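Glucoamylase (Thermoanaerobacterium thermosaccharolyticum, PDB 1LF6) hydrolyses starch-like glucans from their non-reducing ends, cutting terminal alpha-1,4-linked glucose units one by one and releasing beta-D-glucose. Local coordinates at residues A[373-378]-A[386-391]; A[378-383]-A[436-441]; A[393-398]-A[449-454]; A[429-434]-A[441-446]. All blocks are in the same frame, centred on the assembly; numbering follows the deposited sequence.

All four contacts lie in the catalytic (alpha/alpha) barrel, on chain between helix 358-375 and helix 445-464. Contact 2 is at the probable active site and holds Glu-438, the probable proton donor. Contact 1 folds the loop that supplies Gln-380 to it; their centres are 11 Å apart, and Tyr-389 N meets Asn-381 O at 3.0 Å. Contact 3 adds a further partner for Glu-438: Gln-394 NE2 lies 3.0 Å from Glu-438 OE2 and 2.8 Å from Gln-434 OE1. Contact 4 closes the loop bearing Glu-435 and Glu-438, with its centre 9 Å from that of contact 3. Its sulfate is bound by Lys-431 and Tyr-443.

Contact 1: residues A[373-378]-A[386-391]; sequences KDNGMI and GKPYWT
Asn-375 and Pro-388 touch where helix 358-375 of the (alpha/alpha) barrel ends and the long connection to helix 395-407 folds back beside it. The amide oxygen does the touching. Asn-375 OD1 lies 3.8 Å from Pro-388 CG and 3.9 Å from Pro-388 CD, against the CG-CD side of the pyrrolidine ring. This is van der Waals packing, and it is small: the two segments bury 94 Å² at the surface. The amide nitrogen is turned toward the loop as well, but Asn-375 ND2 stays 4.1 Å from Gly-386 O. Its hydrogen bond goes to Val-371 O, one turn back in its own helix. Asn-375 CG lies opposite the carbonyl carbon (chi1 -67°), which keeps the amide beside the helix and within reach of that carbonyl.

A glycine lies near each touching residue: Gly-376 just after Asn-375, and Gly-386 two residues before Pro-388. Gly-376 leaves the helix with a positive phi of 77°, which lets the chain turn away after Asn-375. Gly-386 has a phi of 106°, where a side chain would jam against the preceding carbonyl oxygen.

The loop is further fixed by its own aromatic residues. Lys-387 makes a cation-pi contact with Trp-383, and Tyr-389 meets the same indole edge-to-face. The backbone of Tyr-389 is hydrogen-bonded to Asn-381, which ties this loop to the part of the connection that holds Gln-380. Next to it, Tyr-389 CE1 sits 3.3 Å above the plane of the Trp-390 ring, over its centre.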
loop_
_atom_site.group_PDB
_atom_site.type_symbol
_atom_site.label_atom_id
_atom_site.label_comp_id
_atom_site.label_asym_id
_atom_site.label_seq_id
_atom_site.Cartn_x
_atom_site.Cartn_y
_atom_site.Cartn_z
ATOM N N LYS A 373 16.083 19.464 2.776
ATOM C CA LYS A 373 16.763 20.322 3.737
ATOM C C LYS A 373 17.792 19.529 4.540
ATOM O O LYS A 373 18.894 20.005 4.790
ATOM C CB LYS A 373 15.760 20.962 4.693
ATOM C CG LYS A 373 16.417 21.909 5.685
ATOM C CD LYS A 373 15.491 22.262 6.828
ATOM C CE LYS A 373 16.213 23.111 7.867
ATOM N NZ LYS A 373 15.377 23.310 9.080
ATOM N N ASP A 374 17.437 18.310 4.930
ATOM C CA ASP A 374 18.347 17.489 5.715
ATOM C C ASP A 374 19.323 16.626 4.910
ATOM O O ASP A 374 20.309 16.136 5.465
ATOM C CB ASP A 374 17.562 16.579 6.665
ATOM C CG ASP A 374 16.593 17.347 7.552
ATOM O OD1 ASP A 374 16.982 18.398 8.104
ATOM O OD2 ASP A 374 15.442 16.889 7.710
ATOM N N ASN A 375 19.069 16.443 3.616
ATOM C CA ASN A 375 19.940 15.602 2.792
ATOM C C ASN A 375 20.578 16.304 1.601
ATOM O O ASN A 375 21.603 15.848 1.093
ATOM C CB ASN A 375 19.158 14.389 2.280
ATOM C CG ASN A 375 18.770 13.444 3.383
ATOM O OD1 ASN A 375 19.618 12.743 3.941
ATOM N ND2 ASN A 375 17.484 13.422 3.718
ATOM N N GLY A 376 19.969 17.395 1.152
ATOM C CA GLY A 376 20.505 18.118 0.013
ATOM C C GLY A 376 20.169 17.396 -1.280
ATOM O O GLY A 376 20.693 17.711 -2.350
ATOM N N MET A 377 19.281 16.419 -1.174
ATOM C CA MET A 377 18.868 15.638 -2.328
ATOM C C MET A 377 17.819 14.624 -1.886
ATOM O O MET A 377 17.512 14.527 -0.700
ATOM C CB MET A 377 20.104 14.959 -2.943
ATOM C CG MET A 377 20.004 13.467 -3.136
ATOM S SD MET A 377 20.287 12.509 -1.644
ATOM C CE MET A 377 21.133 11.118 -2.376
ATOM N N ILE A 378 17.253 13.889 -2.837
ATOM C CA ILE A 378 16.245 12.889 -2.500
ATOM C C ILE A 378 16.845 11.483 -2.495
ATOM O O ILE A 378 17.248 10.967 -3.540
ATOM C CB ILE A 378 15.070 12.898 -3.513
ATOM C CG1 ILE A 378 14.350 14.257 -3.482
ATOM C CG2 ILE A 378 14.087 11.766 -3.184
ATOM C CD1 ILE A 378 13.653 14.557 -2.169
ATOM N N GLY A 386 11.570 10.620 7.750
ATOM C CA GLY A 386 12.311 11.461 6.832
ATOM C C GLY A 386 13.756 11.005 6.709
ATOM O O GLY A 386 14.497 11.491 5.854
ATOM N N LYS A 387 14.164 10.068 7.561
ATOM C CA LYS A 387 15.530 9.556 7.525
ATOM C C LYS A 387 15.746 8.671 6.303
ATOM O O LYS A 387 14.889 7.863 5.948
ATOM C CB LYS A 387 15.842 8.752 8.795
ATOM C CG LYS A 387 17.223 8.107 8.776
ATOM C CD LYS A 387 17.623 7.558 10.141
ATOM C CE LYS A 387 16.734 6.409 10.580
ATOM N NZ LYS A 387 17.153 5.872 11.906
ATOM N N PRO A 388 16.898 8.820 5.635
ATOM C CA PRO A 388 17.154 7.992 4.455
ATOM C C PRO A 388 17.264 6.506 4.777
ATOM O O PRO A 388 17.777 6.121 5.830
ATOM C CB PRO A 388 18.450 8.581 3.890
ATOM C CG PRO A 388 19.124 9.164 5.100
ATOM C CD PRO A 388 17.977 9.802 5.838
ATOM N N TYR A 389 16.761 5.679 3.866
ATOM C CA TYR A 389 16.799 4.228 4.017
ATOM C C TYR A 389 17.778 3.692 2.978
ATOM O O TYR A 389 18.967 3.571 3.258
ATOM C CB TYR A 389 15.402 3.639 3.800
ATOM C CG TYR A 389 15.326 2.136 3.944
ATOM C CD1 TYR A 389 15.442 1.298 2.833
ATOM C CD2 TYR A 389 15.151 1.547 5.194
ATOM C CE1 TYR A 389 15.386 -0.092 2.969
ATOM C CE2 TYR A 389 15.096 0.162 5.343
ATOM C CZ TYR A 389 15.214 -0.652 4.228
ATOM O OH TYR A 389 15.176 -2.021 4.372
ATOM N N TRP A 390 17.288 3.384 1.781
ATOM C CA TRP A 390 18.166 2.892 0.724
ATOM C C TRP A 390 18.944 4.070 0.146
ATOM O O TRP A 390 18.503 5.220 0.234
ATOM C CB TRP A 390 17.364 2.194 -0.376
ATOM C CG TRP A 390 17.216 0.694 -0.216
ATOM C CD1 TRP A 390 16.442 -0.130 -0.985
ATOM C CD2 TRP A 390 17.863 -0.156 0.749
ATOM N NE1 TRP A 390 16.562 -1.432 -0.564
ATOM C CE2 TRP A 390 17.426 -1.479 0.499
ATOM C CE3 TRP A 390 18.765 0.068 1.801
ATOM C CZ2 TRP A 390 17.862 -2.572 1.260
ATOM C CZ3 TRP A 390 19.198 -1.019 2.557
ATOM C CH2 TRP A 390 18.744 -2.323 2.281
ATOM N N THR A 391 20.093 3.782 -0.456
ATOM C CA THR A 391 20.938 4.839 -0.991
ATOM C C THR A 391 21.128 4.824 -2.501
ATOM O O THR A 391 22.143 5.300 -3.005
ATOM C CB THR A 391 22.327 4.809 -0.314
ATOM O OG1 THR A 391 23.073 5.973 -0.698
ATOM C CG2 THR A 391 23.092 3.550 -0.726
#

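Contact 2: residues A[378-383]-A[436-441]; sequences IPQNTW and RWEEIG
Gln-380 and Glu-438 meet side chain to side chain in the probable active site of this family 15 (alpha/alpha) barrel. Each comes from a loop that follows a barrel helix, and their CA atoms are 8.3 Å apart.

The second segment begins with Arg-436. Its CG lies 4.1 Å above the plane of the Trp-437 indole, over the centre, and its guanidinium forms a salt bridge with Glu-605. Trp-437 gives its backbone N-H to the carboxylate of Glu-435, the probable proton acceptor, and its indole N-H to Asp-533. Glu-438 follows with a positive phi of 62°; its CB points toward residues 378-383, whereas that of Glu-439 points away.

Glu-438 CG stands opposite the carbonyl carbon (chi1 -43°), and the chain beyond it is extended. Its carboxylate oxygen OE2 comes up against the glutamine chain, 3.4 Å from Gln-380 CG and 3.6 Å from Gln-380 CD, the two side chains crossing at a slant. The Gln-380 chain is also extended, and the amide and carboxylate planes stand 81° apart. After the glutamate, the backbone N-H groups of Glu-439 and Ile-440 both bond to Glu-435 OE1.

Two N-H donors grip Glu-438 OE2: the indole of Trp-341 and the side-chain amide of Gln-394. Both hold this one oxygen, and probably limit how far the carboxylate can turn, with the Gln-380 chain close to the same oxygen. The nearest side-chain atoms of Glu-438 and Glu-435 are about 5 Å apart. The chemistry is consistent with a proton donor held in one orientation by a polar second shell.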
loop_
_atom_site.group_PDB
_atom_site.type_symbol
_atom_site.label_atom_id
_atom_site.label_comp_id
_atom_site.label_asym_id
_atom_site.label_seq_id
_atom_site.Cartn_x
_atom_site.Cartn_y
_atom_site.Cartn_z
ATOM N N ILE A 378 17.253 13.889 -2.837
ATOM C CA ILE A 378 16.245 12.889 -2.500
ATOM C C ILE A 378 16.845 11.483 -2.495
ATOM O O ILE A 378 17.248 10.967 -3.540
ATOM C CB ILE A 378 15.070 12.898 -3.513
ATOM C CG1 ILE A 378 14.350 14.257 -3.482
ATOM C CG2 ILE A 378 14.087 11.766 -3.184
ATOM C CD1 ILE A 378 13.653 14.557 -2.169
ATOM N N PRO A 379 16.920 10.844 -1.319
ATOM C CA PRO A 379 17.482 9.484 -1.285
ATOM C C PRO A 379 16.509 8.485 -1.925
ATOM O O PRO A 379 15.323 8.790 -2.068
ATOM C CB PRO A 379 17.707 9.236 0.210
ATOM C CG PRO A 379 16.655 10.083 0.860
ATOM C CD PRO A 379 16.632 11.347 0.034
ATOM N N GLN A 380 17.009 7.314 -2.326
ATOM C CA GLN A 380 16.172 6.300 -2.966
ATOM C C GLN A 380 14.793 6.285 -2.318
ATOM O O GLN A 380 13.777 6.341 -3.002
ATOM C CB GLN A 380 16.807 4.908 -2.866
ATOM C CG GLN A 380 15.974 3.820 -3.540
ATOM C CD GLN A 380 16.723 2.504 -3.722
ATOM O OE1 GLN A 380 16.161 1.520 -4.153
ATOM N NE2 GLN A 380 17.982 2.491 -3.395
ATOM N N ASN A 381 14.782 6.214 -0.992
ATOM C CA ASN A 381 13.553 6.238 -0.218
ATOM C C ASN A 381 13.909 6.593 1.220
ATOM O O ASN A 381 15.081 6.585 1.598
ATOM C CB ASN A 381 12.812 4.891 -0.298
ATOM C CG ASN A 381 13.695 3.703 0.055
ATOM O OD1 ASN A 381 13.474 2.590 -0.422
ATOM N ND2 ASN A 381 14.684 3.930 0.898
ATOM N N THR A 382 12.900 6.924 2.014
ATOM C CA THR A 382 13.128 7.292 3.404
ATOM C C THR A 382 12.066 6.688 4.305
ATOM O O THR A 382 10.993 6.295 3.841
ATOM C CB THR A 382 13.042 8.814 3.601
ATOM O OG1 THR A 382 11.757 9.263 3.160
ATOM C CG2 THR A 382 14.121 9.537 2.814
ATOM N N TRP A 383 12.370 6.622 5.598
ATOM C CA TRP A 383 11.399 6.138 6.566
ATOM C C TRP A 383 10.430 7.308 6.662
ATOM O O TRP A 383 10.752 8.415 6.224
ATOM C CB TRP A 383 12.043 5.922 7.932
ATOM C CG TRP A 383 13.133 4.920 7.938
ATOM C CD1 TRP A 383 14.447 5.137 7.650
ATOM C CD2 TRP A 383 13.012 3.534 8.267
ATOM N NE1 TRP A 383 15.160 3.968 7.785
ATOM C CE2 TRP A 383 14.302 2.968 8.163
ATOM C CE3 TRP A 383 11.938 2.714 8.640
ATOM C CZ2 TRP A 383 14.551 1.615 8.420
ATOM C CZ3 TRP A 383 12.183 1.370 8.895
ATOM C CH2 TRP A 383 13.484 0.833 8.785
ATOM N N ARG A 436 13.179 3.804 -12.626
ATOM C CA ARG A 436 12.106 3.671 -11.641
ATOM C C ARG A 436 11.807 2.298 -11.026
ATOM O O ARG A 436 11.138 2.223 -10.000
ATOM C CB ARG A 436 10.820 4.308 -12.178
ATOM C CG ARG A 436 10.115 3.582 -13.292
ATOM C CD ARG A 436 8.869 4.372 -13.685
ATOM N NE ARG A 436 8.007 3.671 -14.631
ATOM C CZ ARG A 436 6.779 4.069 -14.950
ATOM N NH1 ARG A 436 6.052 3.375 -15.815
ATOM N NH2 ARG A 436 6.276 5.165 -14.399
ATOM N N TRP A 437 12.290 1.215 -11.625
ATOM C CA TRP A 437 12.048 -0.094 -11.037
ATOM C C TRP A 437 13.138 -0.373 -9.993
ATOM O O TRP A 437 13.139 -1.417 -9.342
ATOM C CB TRP A 437 12.029 -1.180 -12.113
ATOM C CG TRP A 437 10.948 -0.985 -13.161
ATOM C CD1 TRP A 437 11.064 -1.212 -14.503
ATOM C CD2 TRP A 437 9.599 -0.522 -12.952
ATOM N NE1 TRP A 437 9.882 -0.913 -15.143
ATOM C CE2 TRP A 437 8.967 -0.489 -14.215
ATOM C CE3 TRP A 437 8.868 -0.133 -11.821
ATOM C CZ2 TRP A 437 7.636 -0.081 -14.383
ATOM C CZ3 TRP A 437 7.539 0.276 -11.988
ATOM C CH2 TRP A 437 6.940 0.298 -13.261
ATOM N N GLU A 438 14.060 0.580 -9.852
ATOM C CA GLU A 438 15.153 0.514 -8.875
ATOM C C GLU A 438 16.122 -0.646 -9.077
ATOM O O GLU A 438 16.636 -1.202 -8.101
ATOM C CB GLU A 438 14.566 0.420 -7.470
ATOM C CG GLU A 438 13.390 1.353 -7.226
ATOM C CD GLU A 438 12.965 1.376 -5.775
ATOM O OE1 GLU A 438 12.271 0.435 -5.332
ATOM O OE2 GLU A 438 13.347 2.332 -5.069
ATOM N N GLU A 439 16.403 -0.998 -10.327
ATOM C CA GLU A 439 17.263 -2.148 -10.591
ATOM C C GLU A 439 18.520 -1.945 -11.422
ATOM O O GLU A 439 19.512 -2.648 -11.233
ATOM C CB GLU A 439 16.421 -3.244 -11.253
ATOM C CG GLU A 439 15.106 -3.510 -10.528
ATOM C CD GLU A 439 14.188 -4.448 -11.293
ATOM O OE1 GLU A 439 14.135 -4.349 -12.538
ATOM O OE2 GLU A 439 13.502 -5.267 -10.648
ATOM N N ILE A 440 18.498 -0.992 -12.338
ATOM C CA ILE A 440 19.648 -0.810 -13.207
ATOM C C ILE A 440 19.868 0.647 -13.578
ATOM O O ILE A 440 18.922 1.440 -13.593
ATOM C CB ILE A 440 19.446 -1.641 -14.487
ATOM C CG1 ILE A 440 20.698 -1.600 -15.363
ATOM C CG2 ILE A 440 18.213 -1.139 -15.232
ATOM C CD1 ILE A 440 20.615 -2.559 -16.542
ATOM N N GLY A 441 21.121 0.988 -13.874
ATOM C CA GLY A 441 21.455 2.349 -14.247
ATOM C C GLY A 441 21.760 2.530 -15.722
ATOM O O GLY A 441 21.868 1.562 -16.476
#

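Contact 3: residues A[393-398]-A[449-454]; sequences IQLDEQ and AAEVAG
Two helices of the (alpha/alpha) barrel pack here: the first turn of helix 395-407 against the first half of helix 445-464. The backbones are close, with Asp-396 CA and Ala-450 CA 5.1 Å apart. The small alanine permits this, since Ala-450 CB rests on Asp-396 CB at 3.7 Å. The carboxylate of Asp-396 turns away from the interface; with chi1 at 71° its CG sits between the backbone N and the carbonyl carbon, and OD2 forms a salt bridge with Arg-343.

Beside this pair, the extended side chain of Glu-451 lies across Leu-395. Glu-451 OE1 is 3.3 Å from Leu-395 CD1, and Glu-451 CD is 3.6 Å from Leu-395 CB. The OE1 branch of this buried carboxylate thus packs on aliphatic carbons. Cutting Glu-451 back to an alanine is likely to open a gap beside Leu-395, whose side chain would lose the cover of the carboxylate.

The start of helix 395-407 is secured locally. Gln-398 NE2 donates to Gln-394 O at 3.3 Å, approaching from above the carbonyl plane, and also bonds to Ile-378 O in the loop before this helix. Backbone bonds to Gln-394 O from Glu-397 N and Gln-398 N are weak. Leu-395 N is bound by Thr-432 OG1.

Around the pair, Gln-398 packs on helix 414-428, Glu-451 on Trp-481 of helix 468-489, and Val-452 and Ala-453 on the C-terminal helix 676-682.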
loop_
_atom_site.group_PDB
_atom_site.type_symbol
_atom_site.label_atom_id
_atom_site.label_comp_id
_atom_site.label_asym_id
_atom_site.label_seq_id
_atom_site.Cartn_x
_atom_site.Cartn_y
_atom_site.Cartn_z
ATOM N N ILE A 393 20.596 5.961 -6.363
ATOM C CA ILE A 393 20.458 7.277 -6.966
ATOM C C ILE A 393 19.484 7.248 -8.145
ATOM O O ILE A 393 19.824 6.782 -9.233
ATOM C CB ILE A 393 21.823 7.801 -7.467
ATOM C CG1 ILE A 393 22.812 7.884 -6.297
ATOM C CG2 ILE A 393 21.645 9.153 -8.149
ATOM C CD1 ILE A 393 22.360 8.777 -5.146
ATOM N N GLN A 394 18.275 7.752 -7.924
ATOM C CA GLN A 394 17.250 7.781 -8.972
ATOM C C GLN A 394 16.986 9.222 -9.382
ATOM O O GLN A 394 16.419 9.992 -8.614
ATOM C CB GLN A 394 15.950 7.145 -8.454
ATOM C CG GLN A 394 16.001 5.626 -8.351
ATOM C CD GLN A 394 14.869 5.040 -7.517
ATOM O OE1 GLN A 394 13.727 5.499 -7.578
ATOM N NE2 GLN A 394 15.182 4.008 -6.746
ATOM N N LEU A 395 17.395 9.576 -10.596
ATOM C CA LEU A 395 17.216 10.927 -11.096
ATOM C C LEU A 395 15.762 11.352 -11.196
ATOM O O LEU A 395 15.429 12.513 -10.923
ATOM C CB LEU A 395 17.910 11.089 -12.457
ATOM C CG LEU A 395 19.401 11.445 -12.413
ATOM C CD1 LEU A 395 19.567 12.872 -11.914
ATOM C CD2 LEU A 395 20.150 10.476 -11.502
ATOM N N ASP A 396 14.892 10.424 -11.584
ATOM C CA ASP A 396 13.482 10.755 -11.705
ATOM C C ASP A 396 12.963 11.211 -10.355
ATOM O O ASP A 396 12.100 12.086 -10.287
ATOM C CB ASP A 396 12.676 9.557 -12.237
ATOM C CG ASP A 396 12.543 8.434 -11.232
ATOM O OD1 ASP A 396 13.553 8.072 -10.599
ATOM O OD2 ASP A 396 11.419 7.900 -11.094
ATOM N N GLU A 397 13.513 10.652 -9.278
ATOM C CA GLU A 397 13.075 11.046 -7.943
ATOM C C GLU A 397 13.582 12.431 -7.513
ATOM O O GLU A 397 13.037 13.033 -6.588
ATOM C CB GLU A 397 13.463 9.976 -6.913
ATOM C CG GLU A 397 12.606 8.708 -7.012
ATOM C CD GLU A 397 12.624 7.874 -5.744
ATOM O OE1 GLU A 397 11.536 7.441 -5.300
ATOM O OE2 GLU A 397 13.718 7.646 -5.187
ATOM N N GLN A 398 14.615 12.937 -8.185
ATOM C CA GLN A 398 15.140 14.262 -7.872
ATOM C C GLN A 398 14.283 15.291 -8.604
ATOM O O GLN A 398 14.109 16.427 -8.147
ATOM C CB GLN A 398 16.589 14.414 -8.358
ATOM C CG GLN A 398 17.526 13.284 -7.966
ATOM C CD GLN A 398 17.551 13.030 -6.473
ATOM O OE1 GLN A 398 17.642 13.963 -5.668
ATOM N NE2 GLN A 398 17.479 11.757 -6.092
ATOM N N ALA A 449 13.003 11.650 -19.259
ATOM C CA ALA A 449 11.792 12.440 -19.460
ATOM C C ALA A 449 11.541 13.251 -18.198
ATOM O O ALA A 449 11.202 14.438 -18.258
ATOM C CB ALA A 449 10.589 11.533 -19.747
ATOM N N ALA A 450 11.707 12.597 -17.052
ATOM C CA ALA A 450 11.514 13.245 -15.759
ATOM C C ALA A 450 12.538 14.355 -15.554
ATOM O O ALA A 450 12.205 15.410 -15.014
ATOM C CB ALA A 450 11.631 12.218 -14.634
ATOM N N GLU A 451 13.780 14.111 -15.979
ATOM C CA GLU A 451 14.850 15.095 -15.837
ATOM C C GLU A 451 14.612 16.337 -16.689
ATOM O O GLU A 451 14.890 17.456 -16.249
ATOM C CB GLU A 451 16.212 14.481 -16.200
ATOM C CG GLU A 451 16.681 13.390 -15.234
ATOM C CD GLU A 451 18.026 12.809 -15.612
ATOM O OE1 GLU A 451 19.058 13.317 -15.125
ATOM O OE2 GLU A 451 18.057 11.846 -16.410
ATOM N N VAL A 452 14.123 16.140 -17.910
ATOM C CA VAL A 452 13.837 17.258 -18.814
ATOM C C VAL A 452 12.673 18.088 -18.259
ATOM O O VAL A 452 12.740 19.314 -18.215
ATOM C CB VAL A 452 13.466 16.762 -20.239
ATOM C CG1 VAL A 452 12.917 17.923 -21.071
ATOM C CG2 VAL A 452 14.697 16.174 -20.921
ATOM N N ALA A 453 11.607 17.406 -17.846
ATOM C CA ALA A 453 10.442 18.078 -17.280
ATOM C C ALA A 453 10.828 18.829 -16.003
ATOM O O ALA A 453 10.448 19.986 -15.802
ATOM C CB ALA A 453 9.357 17.063 -16.975
ATOM N N GLY A 454 11.588 18.163 -15.142
ATOM C CA GLY A 454 12.012 18.774 -13.897
ATOM C C GLY A 454 12.869 20.021 -14.045
ATOM O O GLY A 454 12.684 20.994 -13.304
#

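Contact 4: residues A[429-434]-A[441-446]; sequences GPKTGQ and GGYSPA. With SO4 (sulfate ion), chain C.
Thr-432 and Gly-442 form a single antiparallel bridge, a hydrogen-bonded pair that closes the loop carrying Glu-435 and Glu-438. Thr-432 N donates to Gly-442 O at 3.1 Å, and Gly-442 N returns a bond to Thr-432 O at 2.9 Å. A water adds a second donor to Gly-442 O; it also donates to Pro-430 O and accepts from Ser-444 N. Thr-432 OG1 donates to Gln-434 O at 2.9 Å. Ser-444 OG N-caps helix 445-464 through Thr-447 N.

Gly-441 has no room for a side chain, which would clash with the carbonyls of Thr-432 and Gly-433. The backbone angles of Gly-442 also demand a glycine.

Farther out, Lys-431 bends over Tyr-443. Its CD makes a CH-pi contact 4.0 Å from the ring centroid, while Pro-430 CG meets the ring edge. Lys-431 and Tyr-443 both bind a sulfate, probably from the crystallisation liquor, and Ser-509 OG binds it too. Replacing Tyr-443 by an alanine is likely to leave the aliphatic part of Lys-431 without the ring it lies over and the sulfate short of one donor. Lys-431 NZ reaches sulfate O1 at 2.9 Å, and Tyr-443 OH donates to sulfate O4 at 2.8 Å, in the plane of the ring.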
loop_
_atom_site.group_PDB
_atom_site.type_symbol
_atom_site.label_atom_id
_atom_site.label_comp_id
_atom_site.label_asym_id
_atom_site.label_seq_id
_atom_site.Cartn_x
_atom_site.Cartn_y
_atom_site.Cartn_z
ATOM N N GLY A 429 23.280 14.096 -13.869
ATOM C CA GLY A 429 22.513 13.643 -15.019
ATOM C C GLY A 429 23.275 13.765 -16.328
ATOM O O GLY A 429 24.383 14.293 -16.349
ATOM N N PRO A 430 22.698 13.308 -17.450
ATOM C CA PRO A 430 21.373 12.692 -17.533
ATOM C C PRO A 430 21.329 11.210 -17.159
ATOM O O PRO A 430 20.247 10.640 -17.019
ATOM C CB PRO A 430 20.982 12.932 -18.984
ATOM C CG PRO A 430 22.298 12.800 -19.692
ATOM C CD PRO A 430 23.229 13.590 -18.797
ATOM N N LYS A 431 22.494 10.583 -17.002
ATOM C CA LYS A 431 22.520 9.169 -16.640
ATOM C C LYS A 431 22.014 9.014 -15.214
ATOM O O LYS A 431 22.135 9.935 -14.404
ATOM C CB LYS A 431 23.936 8.583 -16.765
ATOM C CG LYS A 431 23.969 7.080 -16.521
ATOM C CD LYS A 431 24.994 6.340 -17.375
ATOM C CE LYS A 431 26.375 6.348 -16.769
ATOM N NZ LYS A 431 27.247 5.329 -17.440
ATOM N N THR A 432 21.439 7.854 -14.906
ATOM C CA THR A 432 20.899 7.616 -13.572
ATOM C C THR A 432 21.467 6.338 -12.948
ATOM O O THR A 432 21.858 5.410 -13.664
ATOM C CB THR A 432 19.354 7.520 -13.623
ATOM O OG1 THR A 432 18.824 7.467 -12.290
ATOM C CG2 THR A 432 18.922 6.278 -14.398
ATOM N N GLY A 433 21.523 6.308 -11.617
ATOM C CA GLY A 433 22.031 5.145 -10.912
ATOM C C GLY A 433 21.079 3.984 -11.124
ATOM O O GLY A 433 21.486 2.833 -11.250
ATOM N N GLN A 434 19.793 4.296 -11.143
ATOM C CA GLN A 434 18.773 3.294 -11.377
ATOM C C GLN A 434 17.506 3.969 -11.892
ATOM O O GLN A 434 17.226 5.125 -11.555
ATOM C CB GLN A 434 18.495 2.499 -10.094
ATOM C CG GLN A 434 18.155 3.334 -8.891
ATOM C CD GLN A 434 18.268 2.560 -7.584
ATOM O OE1 GLN A 434 17.726 2.973 -6.565
ATOM N NE2 GLN A 434 18.984 1.442 -7.610
ATOM N N GLY A 441 21.121 0.988 -13.874
ATOM C CA GLY A 441 21.455 2.349 -14.247
ATOM C C GLY A 441 21.760 2.530 -15.722
ATOM O O GLY A 441 21.868 1.562 -16.476
ATOM N N GLY A 442 21.908 3.788 -16.126
ATOM C CA GLY A 442 22.199 4.097 -17.512
ATOM C C GLY A 442 21.273 5.183 -18.018
ATOM O O GLY A 442 20.764 5.989 -17.237
ATOM N N TYR A 443 21.053 5.202 -19.327
ATOM C CA TYR A 443 20.176 6.190 -19.937
ATOM C C TYR A 443 18.808 5.561 -20.147
ATOM O O TYR A 443 18.652 4.619 -20.926
ATOM C CB TYR A 443 20.778 6.673 -21.260
ATOM C CG TYR A 443 22.156 7.251 -21.067
ATOM C CD1 TYR A 443 23.300 6.497 -21.332
ATOM C CD2 TYR A 443 22.319 8.535 -20.542
ATOM C CE1 TYR A 443 24.576 7.008 -21.073
ATOM C CE2 TYR A 443 23.583 9.052 -20.277
ATOM C CZ TYR A 443 24.706 8.287 -20.542
ATOM O OH TYR A 443 25.949 8.793 -20.249
ATOM N N SER A 444 17.829 6.090 -19.421
ATOM C CA SER A 444 16.452 5.607 -19.454
ATOM C C SER A 444 15.503 6.657 -20.012
ATOM O O SER A 444 15.509 7.803 -19.562
ATOM C CB SER A 444 16.009 5.253 -18.034
ATOM O OG SER A 444 14.596 5.211 -17.932
ATOM N N PRO A 445 14.676 6.286 -21.004
ATOM C CA PRO A 445 13.761 7.302 -21.531
ATOM C C PRO A 445 12.823 7.861 -20.456
ATOM O O PRO A 445 12.580 9.066 -20.416
ATOM C CB PRO A 445 13.023 6.571 -22.665
ATOM C CG PRO A 445 13.250 5.116 -22.388
ATOM C CD PRO A 445 14.637 5.058 -21.821
ATOM N N ALA A 446 12.319 6.999 -19.576
ATOM C CA ALA A 446 11.426 7.451 -18.511
ATOM C C ALA A 446 12.154 8.403 -17.577
ATOM O O ALA A 446 11.644 9.474 -17.257
ATOM C CB ALA A 446 10.886 6.260 -17.720
HETATM S S SO4 C . 28.727 6.450 -21.136
HETATM O O1 SO4 C . 27.741 5.833 -20.226
HETATM O O2 SO4 C . 30.088 6.259 -20.583
HETATM O O3 SO4 C . 28.647 5.810 -22.465
HETATM O O4 SO4 C . 28.448 7.893 -21.271
HETATM O O HOH W 1 18.748 8.194 -17.341
#